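Local coordinates for UPF0255 protein frsA (Vibrio vulnificus, PDB 4I4C), which probably hydrolyses carboxylic esters as a member of the FrsA family of alpha/beta-hydrolase-like proteins, and is apparently not a cofactor-independent pyruvate decarboxylase, at residues A[54-57]-A[58-62]; A[141-144]-A[145-148]; A[150-153]-A[154-157]; A[203-206]-A[207-210]. One frame throughout, in Å; residues are numbered along the deposited sequence.

How the interactions relate
All four contacts are local, between neighbours along the chain, and they come in series. Interaction 1 spans the short helix 54-60 and its C-terminal turn; interactions 2 and 3 mark the start and middle of helix 144-163, with centres 13 Å apart. Interaction 4, its centre about 5 Å from the centre of the chain, is the loop between strand 193-199 of the large mixed sheet and helix 210-217. That loop touches interactions 1 and 3: D208 O takes a probable hydrogen bond from Q60 NE2, while L205 and T207 pack on Q150, N154 and Y157. Interaction 2 joins only through helix 144-163. Helices 54-60 and 144-163 meet this loop near a bound polyether lined by Q56, Q60 and M209.

Interaction 1: A[54-57]-A[58-62]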
loop_
_atom_site.group_PDB
_atom_site.type_symbol
_atom_site.label_atom_id
_atom_site.label_comp_id
_atom_site.label_asym_id
_atom_site.label_seq_id
_atom_site.Cartn_x
_atom_site.Cartn_y
_atom_site.Cartn_z
ATOM N N ARG A 54 10.977 -0.859 -8.389
ATOM C CA ARG A 54 11.382 -2.092 -9.081
ATOM C C ARG A 54 11.449 -3.331 -8.186
ATOM O O ARG A 54 10.808 -4.342 -8.477
ATOM C CB ARG A 54 12.746 -1.925 -9.753
ATOM C CG ARG A 54 12.760 -1.213 -11.077
ATOM C CD ARG A 54 14.181 -1.285 -11.616
ATOM N NE ARG A 54 14.289 -0.955 -13.032
ATOM C CZ ARG A 54 14.581 0.258 -13.494
ATOM N NH1 ARG A 54 14.780 1.262 -12.654
ATOM N NH2 ARG A 54 14.673 0.470 -14.801
ATOM N N LEU A 55 12.240 -3.253 -7.115
ATOM C CA LEU A 55 12.393 -4.371 -6.182
ATOM C C LEU A 55 11.103 -4.710 -5.418
ATOM O O LEU A 55 10.821 -5.881 -5.167
ATOM C CB LEU A 55 13.559 -4.109 -5.212
ATOM C CG LEU A 55 14.906 -4.042 -5.941
ATOM C CD1 LEU A 55 16.087 -3.834 -5.008
ATOM C CD2 LEU A 55 15.102 -5.300 -6.715
ATOM N N GLN A 56 10.318 -3.696 -5.059
ATOM C CA GLN A 56 9.033 -3.947 -4.398
ATOM C C GLN A 56 8.092 -4.713 -5.326
ATOM O O GLN A 56 7.460 -5.685 -4.937
ATOM C CB GLN A 56 8.374 -2.641 -3.963
ATOM C CG GLN A 56 7.100 -2.837 -3.155
ATOM C CD GLN A 56 6.238 -1.581 -3.091
ATOM O OE1 GLN A 56 6.648 -0.565 -2.543
ATOM N NE2 GLN A 56 5.040 -1.652 -3.660
ATOM N N TRP A 57 7.992 -4.254 -6.564
ATOM C CA TRP A 57 7.084 -4.884 -7.519
ATOM C C TRP A 57 7.484 -6.335 -7.812
ATOM O O TRP A 57 6.627 -7.211 -7.900
ATOM C CB TRP A 57 6.944 -4.023 -8.776
ATOM C CG TRP A 57 6.250 -2.732 -8.485
ATOM C CD1 TRP A 57 5.286 -2.519 -7.543
ATOM C CD2 TRP A 57 6.486 -1.463 -9.108
ATOM N NE1 TRP A 57 4.895 -1.202 -7.555
ATOM C CE2 TRP A 57 5.612 -0.535 -8.513
ATOM C CE3 TRP A 57 7.346 -1.023 -10.117
ATOM C CZ2 TRP A 57 5.579 0.814 -8.884
ATOM C CZ3 TRP A 57 7.305 0.315 -10.487
ATOM C CH2 TRP A 57 6.429 1.214 -9.869
ATOM N N VAL A 58 8.783 -6.596 -7.908
ATOM C CA VAL A 58 9.277 -7.958 -8.106
ATOM C C VAL A 58 8.938 -8.827 -6.889
ATOM O O VAL A 58 8.405 -9.911 -7.028
ATOM C CB VAL A 58 10.793 -7.963 -8.362
ATOM C CG1 VAL A 58 11.361 -9.373 -8.252
ATOM C CG2 VAL A 58 11.096 -7.346 -9.721
ATOM N N TRP A 59 9.241 -8.320 -5.701
ATOM C CA TRP A 59 8.828 -8.953 -4.448
ATOM C C TRP A 59 7.334 -9.317 -4.454
ATOM O O TRP A 59 6.947 -10.429 -4.098
ATOM C CB TRP A 59 9.135 -8.001 -3.297
ATOM C CG TRP A 59 9.020 -8.589 -1.934
ATOM C CD1 TRP A 59 9.272 -9.882 -1.567
ATOM C CD2 TRP A 59 8.624 -7.899 -0.739
ATOM N NE1 TRP A 59 9.054 -10.038 -0.218
ATOM C CE2 TRP A 59 8.664 -8.835 0.315
ATOM C CE3 TRP A 59 8.240 -6.578 -0.458
ATOM C CZ2 TRP A 59 8.333 -8.492 1.632
ATOM C CZ3 TRP A 59 7.911 -6.238 0.855
ATOM C CH2 TRP A 59 7.960 -7.193 1.879
ATOM N N GLN A 60 6.498 -8.376 -4.874
ATOM C CA GLN A 60 5.058 -8.603 -4.977
ATOM C C GLN A 60 4.640 -9.594 -6.075
ATOM O O GLN A 60 3.515 -10.100 -6.062
ATOM C CB GLN A 60 4.328 -7.267 -5.168
ATOM C CG GLN A 60 4.459 -6.363 -3.969
ATOM C CD GLN A 60 3.861 -4.993 -4.172
ATOM O OE1 GLN A 60 4.478 -4.126 -4.772
ATOM N NE2 GLN A 60 2.657 -4.784 -3.644
ATOM N N GLY A 61 5.524 -9.868 -7.028
ATOM C CA GLY A 61 5.257 -10.914 -7.999
ATOM C C GLY A 61 5.491 -10.614 -9.474
ATOM O O GLY A 61 5.331 -11.503 -10.305
ATOM N N VAL A 62 5.861 -9.379 -9.808
ATOM C CA VAL A 62 6.147 -9.033 -11.192
ATOM C C VAL A 62 7.454 -9.692 -11.603
ATOM O O VAL A 62 8.419 -9.687 -10.846
ATOM C CB VAL A 62 6.321 -7.504 -11.397
ATOM C CG1 VAL A 62 6.606 -7.198 -12.861
ATOM C CG2 VAL A 62 5.106 -6.756 -10.937
#
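Q60 reaches back one helical turn to Q56, and its side chain can be followed outward from the backbone. With CG anti to its own carbonyl carbon (chi1 -65°), the chain turns back along the helix: CB lies 3.6 Å from W57 O, and CG passes close to Q56 O, 3.2 Å away. At the tip, OE1 accepts from Q56 NE2 at 2.8 Å in a nearly straight bond. The donor uses an N-H in the plane of its own amide but meets OE1 from above the Q60 amide, the two planes being 61° apart. The same OE1 sits at the edge of the W57 indole, 3.3 Å from CD1 and near the ring plane. The other end of the amide, NE2, donates to D208 O, so both ends of the Q60 amide are engaged and its flip is fixed. Below, W57 O receives V62 N at 3.0 Å and a weaker, bent bond from G61 N, while V62 CG2 rests 3.9 Å from W57 CB. W59 stacks on Y398 and, with Q56 and Q60, lines the pocket of the bound polyether. G61, with positive phi, closes helix 54-60 in a Schellman motif.

Interaction 2: A[141-144]-A[145-148]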
loop_
_atom_site.group_PDB
_atom_site.type_symbol
_atom_site.label_atom_id
_atom_site.label_comp_id
_atom_site.label_asym_id
_atom_site.label_seq_id
_atom_site.Cartn_x
_atom_site.Cartn_y
_atom_site.Cartn_z
ATOM N N LYS A 141 -6.690 10.512 -7.785
ATOM C CA LYS A 141 -8.140 10.299 -7.863
ATOM C C LYS A 141 -8.743 10.822 -9.160
ATOM O O LYS A 141 -9.753 10.301 -9.643
ATOM C CB LYS A 141 -8.873 10.878 -6.640
ATOM C CG LYS A 141 -9.031 12.391 -6.643
ATOM C CD LYS A 141 -9.594 12.899 -5.313
ATOM C CE LYS A 141 -10.852 12.139 -4.913
ATOM N NZ LYS A 141 -11.243 12.422 -3.491
ATOM N N SER A 142 -8.113 11.837 -9.737
ATOM C CA SER A 142 -8.648 12.422 -10.955
ATOM C C SER A 142 -8.039 11.782 -12.198
ATOM O O SER A 142 -8.244 12.261 -13.309
ATOM C CB SER A 142 -8.406 13.928 -10.959
ATOM O OG SER A 142 -7.019 14.205 -10.880
ATOM N N ASP A 143 -7.298 10.691 -12.006
ATOM C CA ASP A 143 -6.583 10.047 -13.105
ATOM C C ASP A 143 -7.488 9.046 -13.818
ATOM O O ASP A 143 -7.748 7.963 -13.302
ATOM C CB ASP A 143 -5.326 9.358 -12.560
ATOM C CG ASP A 143 -4.362 8.893 -13.652
ATOM O OD1 ASP A 143 -4.794 8.595 -14.790
ATOM O OD2 ASP A 143 -3.152 8.786 -13.341
ATOM N N ASN A 144 -7.963 9.418 -15.009
ATOM C CA ASN A 144 -8.882 8.564 -15.761
ATOM C C ASN A 144 -8.253 7.219 -16.144
ATOM O O ASN A 144 -8.894 6.173 -16.032
ATOM C CB ASN A 144 -9.405 9.276 -17.023
ATOM C CG ASN A 144 -10.268 10.481 -16.705
ATOM O OD1 ASN A 144 -10.812 10.595 -15.611
ATOM N ND2 ASN A 144 -10.404 11.386 -17.673
ATOM N N LEU A 145 -7.003 7.246 -16.599
ATOM C CA LEU A 145 -6.341 5.999 -16.976
ATOM C C LEU A 145 -6.154 5.092 -15.767
ATOM O O LEU A 145 -6.290 3.870 -15.863
ATOM C CB LEU A 145 -5.002 6.272 -17.652
ATOM C CG LEU A 145 -5.102 6.911 -19.037
ATOM C CD1 LEU A 145 -3.789 6.794 -19.748
ATOM C CD2 LEU A 145 -6.225 6.288 -19.858
ATOM N N ALA A 146 -5.855 5.705 -14.624
ATOM C CA ALA A 146 -5.607 4.955 -13.405
ATOM C C ALA A 146 -6.892 4.367 -12.837
ATOM O O ALA A 146 -6.884 3.263 -12.308
ATOM C CB ALA A 146 -4.927 5.828 -12.370
ATOM N N ILE A 147 -7.994 5.112 -12.939
ATOM C CA ILE A 147 -9.286 4.624 -12.449
ATOM C C ILE A 147 -9.644 3.337 -13.166
ATOM O O ILE A 147 -9.990 2.335 -12.543
ATOM C CB ILE A 147 -10.415 5.650 -12.696
ATOM C CG1 ILE A 147 -10.218 6.881 -11.809
ATOM C CG2 ILE A 147 -11.772 5.020 -12.401
ATOM C CD1 ILE A 147 -10.324 6.577 -10.330
ATOM N N GLN A 148 -9.566 3.381 -14.494
ATOM C CA GLN A 148 -9.770 2.199 -15.315
ATOM C C GLN A 148 -8.826 1.033 -14.983
ATOM O O GLN A 148 -9.251 -0.116 -14.930
ATOM C CB GLN A 148 -9.654 2.580 -16.802
ATOM C CG GLN A 148 -10.985 2.628 -17.499
ATOM C CD GLN A 148 -11.688 1.288 -17.435
ATOM O OE1 GLN A 148 -11.194 0.291 -17.965
ATOM N NE2 GLN A 148 -12.834 1.248 -16.760
#
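D143, the N-cap of helix 144-163, folds its side chain over the first turn, which N144 opens. CG stands anti to the backbone N (chi1 -168°), which brings OD1 to the backbone N of A146 at 3.1 Å. This capping bond arrives from above the carboxylate, 72° out of its plane. The flat group also rests on the A146 methyl, with CG 3.4 Å from A146 CB. L145 CB lies 3.7 Å from the same OD1, and the L145 side chain packs on H17 and N97. OD2 is held separately by T23 OG1, so one carboxylate bridges the helix start and the neighbouring helix 23-26, whose L26 also touches D143. The negative charge of D143 would lie at the positive end of the helix dipole, which would be expected to favour the ionised form. N144 O accepts from Q148 N at 3.3 Å, a long but almost perfectly straight bond, and the N144 side chain lies against H17. The turn is completed by D143 O, which takes the N-H of I147 at 2.9 Å. I147 packs over the same carbonyl: CG1 comes within 3.1 Å of D143 O, and beyond it the CD1 methyl extends back to K141 O, 3.8 Å away.

Interaction 3: A[150-153]-A[154-157]; sequences QVLA and NSAY
Q150 and N154 stand side by side one turn apart on helix 144-163, pointing the same way but with their amide planes 74° apart. The Q150 chain runs out extended, and its CG passes 4.1 Å from N154 ND2. No direct bond links the amides; a single water joins them, donating to Q150 OE1 at 2.9 Å and accepting from N154 ND2 at 3.0 Å. N154 CG lies beside its own backbone N (chi1 -76°), which swings ND2 back over the preceding turn to within 3.0 Å of Q150 O. The angle there is too poor for a hydrogen bond, and that carbonyl is instead taken by N154 N at 3.1 Å, from above its plane.

On another side of the helix S155 turns its hydroxyl back to the carbonyls of V151 and L152. OG is 3.3 Å from L152 O and 3.4 Å from V151 O, two weak alternatives for one proton. L152 O is in any case bonded by A156 N, at 2.8 Å. With CG anti to the backbone N (chi1 -156°), the Y157 ring leaves this turn and is buried edge-to-face with F126, its OH bonded to H185 NE2.

A153 touches Y132 and A156 touches S129, both of helix 121-136. A153 O serves two partners, Y157 N within the helix and S129 OG across to its neighbour, so one carbonyl both continues the helix and ties it to the next. The shared water, in turn, couples the two amides beside the loop that contains L205 and T207.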
loop_
_atom_site.group_PDB
_atom_site.type_symbol
_atom_site.label_atom_id
_atom_site.label_comp_id
_atom_site.label_asym_id
_atom_site.label_seq_id
_atom_site.Cartn_x
_atom_site.Cartn_y
_atom_site.Cartn_z
ATOM N N GLN A 150 -7.467 0.456 -12.107
ATOM C CA GLN A 150 -7.905 -0.013 -10.792
ATOM C C GLN A 150 -9.156 -0.899 -10.913
ATOM O O GLN A 150 -9.379 -1.806 -10.109
ATOM C CB GLN A 150 -8.179 1.197 -9.896
ATOM C CG GLN A 150 -8.303 0.884 -8.416
ATOM C CD GLN A 150 -8.493 2.133 -7.558
ATOM O OE1 GLN A 150 -9.294 2.134 -6.627
ATOM N NE2 GLN A 150 -7.750 3.191 -7.863
ATOM N N VAL A 151 -9.967 -0.645 -11.936
ATOM C CA VAL A 151 -11.129 -1.492 -12.191
ATOM C C VAL A 151 -10.647 -2.867 -12.649
ATOM O O VAL A 151 -11.145 -3.894 -12.201
ATOM C CB VAL A 151 -12.084 -0.868 -13.250
ATOM C CG1 VAL A 151 -13.058 -1.911 -13.789
ATOM C CG2 VAL A 151 -12.831 0.329 -12.663
ATOM N N LEU A 152 -9.651 -2.875 -13.524
ATOM C CA LEU A 152 -9.121 -4.117 -14.080
ATOM C C LEU A 152 -8.372 -4.895 -13.020
ATOM O O LEU A 152 -8.422 -6.133 -12.982
ATOM C CB LEU A 152 -8.187 -3.820 -15.266
ATOM C CG LEU A 152 -8.899 -3.341 -16.536
ATOM C CD1 LEU A 152 -7.882 -2.961 -17.602
ATOM C CD2 LEU A 152 -9.849 -4.405 -17.055
ATOM N N ALA A 153 -7.659 -4.156 -12.172
ATOM C CA ALA A 153 -6.941 -4.753 -11.069
ATOM C C ALA A 153 -7.936 -5.527 -10.226
ATOM O O ALA A 153 -7.715 -6.694 -9.927
ATOM C CB ALA A 153 -6.250 -3.677 -10.230
ATOM N N ASN A 154 -9.037 -4.872 -9.861
ATOM C CA ASN A 154 -10.066 -5.503 -9.028
ATOM C C ASN A 154 -10.776 -6.679 -9.707
ATOM O O ASN A 154 -10.970 -7.721 -9.093
ATOM C CB ASN A 154 -11.085 -4.469 -8.528
ATOM C CG ASN A 154 -10.545 -3.615 -7.381
ATOM O OD1 ASN A 154 -9.952 -4.134 -6.437
ATOM N ND2 ASN A 154 -10.762 -2.300 -7.458
ATOM N N SER A 155 -11.163 -6.534 -10.972
ATOM C CA SER A 155 -11.824 -7.660 -11.634
ATOM C C SER A 155 -10.848 -8.845 -11.807
ATOM O O SER A 155 -11.223 -9.997 -11.649
ATOM C CB SER A 155 -12.495 -7.247 -12.962
ATOM O OG SER A 155 -11.557 -6.792 -13.915
ATOM N N ALA A 156 -9.579 -8.564 -12.066
ATOM C CA ALA A 156 -8.625 -9.643 -12.210
ATOM C C ALA A 156 -8.382 -10.390 -10.891
ATOM O O ALA A 156 -8.194 -11.609 -10.888
ATOM C CB ALA A 156 -7.311 -9.139 -12.829
ATOM N N TYR A 157 -8.378 -9.662 -9.777
ATOM C CA TYR A 157 -8.172 -10.282 -8.469
ATOM C C TYR A 157 -9.282 -11.274 -8.128
ATOM O O TYR A 157 -9.018 -12.366 -7.624
ATOM C CB TYR A 157 -8.103 -9.213 -7.373
ATOM C CG TYR A 157 -7.348 -9.640 -6.125
ATOM C CD1 TYR A 157 -5.958 -9.547 -6.065
ATOM C CD2 TYR A 157 -8.023 -10.118 -5.007
ATOM C CE1 TYR A 157 -5.264 -9.919 -4.934
ATOM C CE2 TYR A 157 -7.329 -10.500 -3.857
ATOM C CZ TYR A 157 -5.954 -10.397 -3.834
ATOM O OH TYR A 157 -5.249 -10.766 -2.716
HETATM O O HOH W 1 -10.446 -0.186 -5.370
#

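Interaction 4: A[203-206]-A[207-210]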
loop_
_atom_site.group_PDB
_atom_site.type_symbol
_atom_site.label_atom_id
_atom_site.label_comp_id
_atom_site.label_asym_id
_atom_site.label_seq_id
_atom_site.Cartn_x
_atom_site.Cartn_y
_atom_site.Cartn_z
ATOM N N ASP A 203 -0.252 4.679 -1.547
ATOM C CA ASP A 203 -0.168 4.457 -2.997
ATOM C C ASP A 203 -0.230 2.980 -3.396
ATOM O O ASP A 203 0.148 2.607 -4.513
ATOM C CB ASP A 203 1.047 5.166 -3.624
ATOM C CG ASP A 203 2.366 4.748 -3.002
ATOM O OD1 ASP A 203 2.486 3.611 -2.517
ATOM O OD2 ASP A 203 3.305 5.569 -3.011
ATOM N N SER A 204 -0.709 2.145 -2.476
ATOM C CA SER A 204 -0.936 0.739 -2.797
ATOM C C SER A 204 -2.436 0.479 -2.814
ATOM O O SER A 204 -3.217 1.289 -2.317
ATOM C CB SER A 204 -0.276 -0.164 -1.738
ATOM O OG SER A 204 1.140 -0.222 -1.886
ATOM N N LEU A 205 -2.836 -0.653 -3.374
ATOM C CA LEU A 205 -4.213 -1.113 -3.270
ATOM C C LEU A 205 -4.189 -2.373 -2.412
ATOM O O LEU A 205 -3.165 -3.063 -2.340
ATOM C CB LEU A 205 -4.792 -1.434 -4.662
ATOM C CG LEU A 205 -4.744 -0.416 -5.808
ATOM C CD1 LEU A 205 -5.281 -1.070 -7.076
ATOM C CD2 LEU A 205 -5.517 0.867 -5.513
ATOM N N GLN A 206 -5.315 -2.695 -1.780
ATOM C CA GLN A 206 -5.369 -3.837 -0.867
ATOM C C GLN A 206 -5.133 -5.175 -1.569
ATOM O O GLN A 206 -4.815 -6.194 -0.937
ATOM C CB GLN A 206 -6.697 -3.845 -0.112
ATOM C CG GLN A 206 -7.927 -4.040 -0.973
ATOM C CD GLN A 206 -9.148 -4.255 -0.110
ATOM O OE1 GLN A 206 -9.381 -5.356 0.361
ATOM N NE2 GLN A 206 -9.913 -3.196 0.127
ATOM N N THR A 207 -5.277 -5.153 -2.892
ATOM C CA THR A 207 -5.109 -6.340 -3.710
ATOM C C THR A 207 -3.633 -6.546 -4.122
ATOM O O THR A 207 -3.331 -7.418 -4.926
ATOM C CB THR A 207 -6.058 -6.292 -4.960
ATOM O OG1 THR A 207 -6.005 -4.997 -5.551
ATOM C CG2 THR A 207 -7.512 -6.564 -4.560
ATOM N N ASP A 208 -2.717 -5.760 -3.558
ATOM C CA ASP A 208 -1.304 -5.834 -3.946
ATOM C C ASP A 208 -0.480 -6.760 -3.050
ATOM O O ASP A 208 0.742 -6.736 -3.113
ATOM C CB ASP A 208 -0.636 -4.440 -3.941
ATOM C CG ASP A 208 -1.235 -3.480 -4.961
ATOM O OD1 ASP A 208 -2.059 -3.925 -5.784
ATOM O OD2 ASP A 208 -0.878 -2.277 -4.933
ATOM N N MET A 209 -1.136 -7.590 -2.240
ATOM C CA MET A 209 -0.417 -8.373 -1.222
ATOM C C MET A 209 -0.727 -9.864 -1.236
ATOM O O MET A 209 -0.568 -10.543 -0.216
ATOM C CB MET A 209 -0.710 -7.801 0.172
ATOM C CG MET A 209 -0.185 -6.385 0.354
ATOM S SD MET A 209 -0.830 -5.544 1.813
ATOM C CE MET A 209 -2.581 -5.407 1.413
ATOM N N TRP A 210 -1.187 -10.357 -2.387
ATOM C CA TRP A 210 -1.476 -11.769 -2.579
ATOM C C TRP A 210 -0.338 -12.700 -2.149
ATOM O O TRP A 210 -0.586 -13.733 -1.544
ATOM C CB TRP A 210 -1.864 -12.061 -4.037
ATOM C CG TRP A 210 -1.862 -13.523 -4.311
ATOM C CD1 TRP A 210 -0.970 -14.215 -5.073
ATOM C CD2 TRP A 210 -2.780 -14.488 -3.787
ATOM N NE1 TRP A 210 -1.285 -15.555 -5.070
ATOM C CE2 TRP A 210 -2.390 -15.748 -4.285
ATOM C CE3 TRP A 210 -3.900 -14.405 -2.954
ATOM C CZ2 TRP A 210 -3.075 -16.918 -3.972
ATOM C CZ3 TRP A 210 -4.581 -15.576 -2.641
ATOM C CH2 TRP A 210 -4.165 -16.812 -3.149
HETATM O O HOH W 2 1.612 -2.049 -3.984
HETATM O O HOH W 3 -3.714 -8.779 -1.459
#
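The loop between strand 193-199 and helix 210-217 makes a buried type I beta turn, L205 to D208, in which D208 folds back on L205. D208 OD2 accepts from L205 N at 3.0 Å, the N-H pointing straight at it (178°) from above the carboxylate plane. In return D208 N donates to L205 O, also at 3.0 Å, so backbone and side chain of one aspartate grip both backbone polar atoms, N and O, of L205. CG stands beside the backbone N of D208 (chi1 -64°), which brings the carboxylate back to L205 N. A water donates to OD2 at 2.7 Å and hydrogen-bonds S204 OG, while OD1 is held by S133 OG from outside the loop. A second water links the far side of the bend, donating to Q206 O and accepting from M209 N, each at 2.9 Å. M209, at the N-cap position of helix 210-217, curls at its thioether so that CE lies 3.3 Å from Q206 O; its side chain also borders the bound polyether. The Q206 amide is held by D228, H183, T226 and T181. Donation to OD2 by both L205 N and the water is consistent with an ionised D208 carboxylate, and these bonds fix the turn beside the pocket.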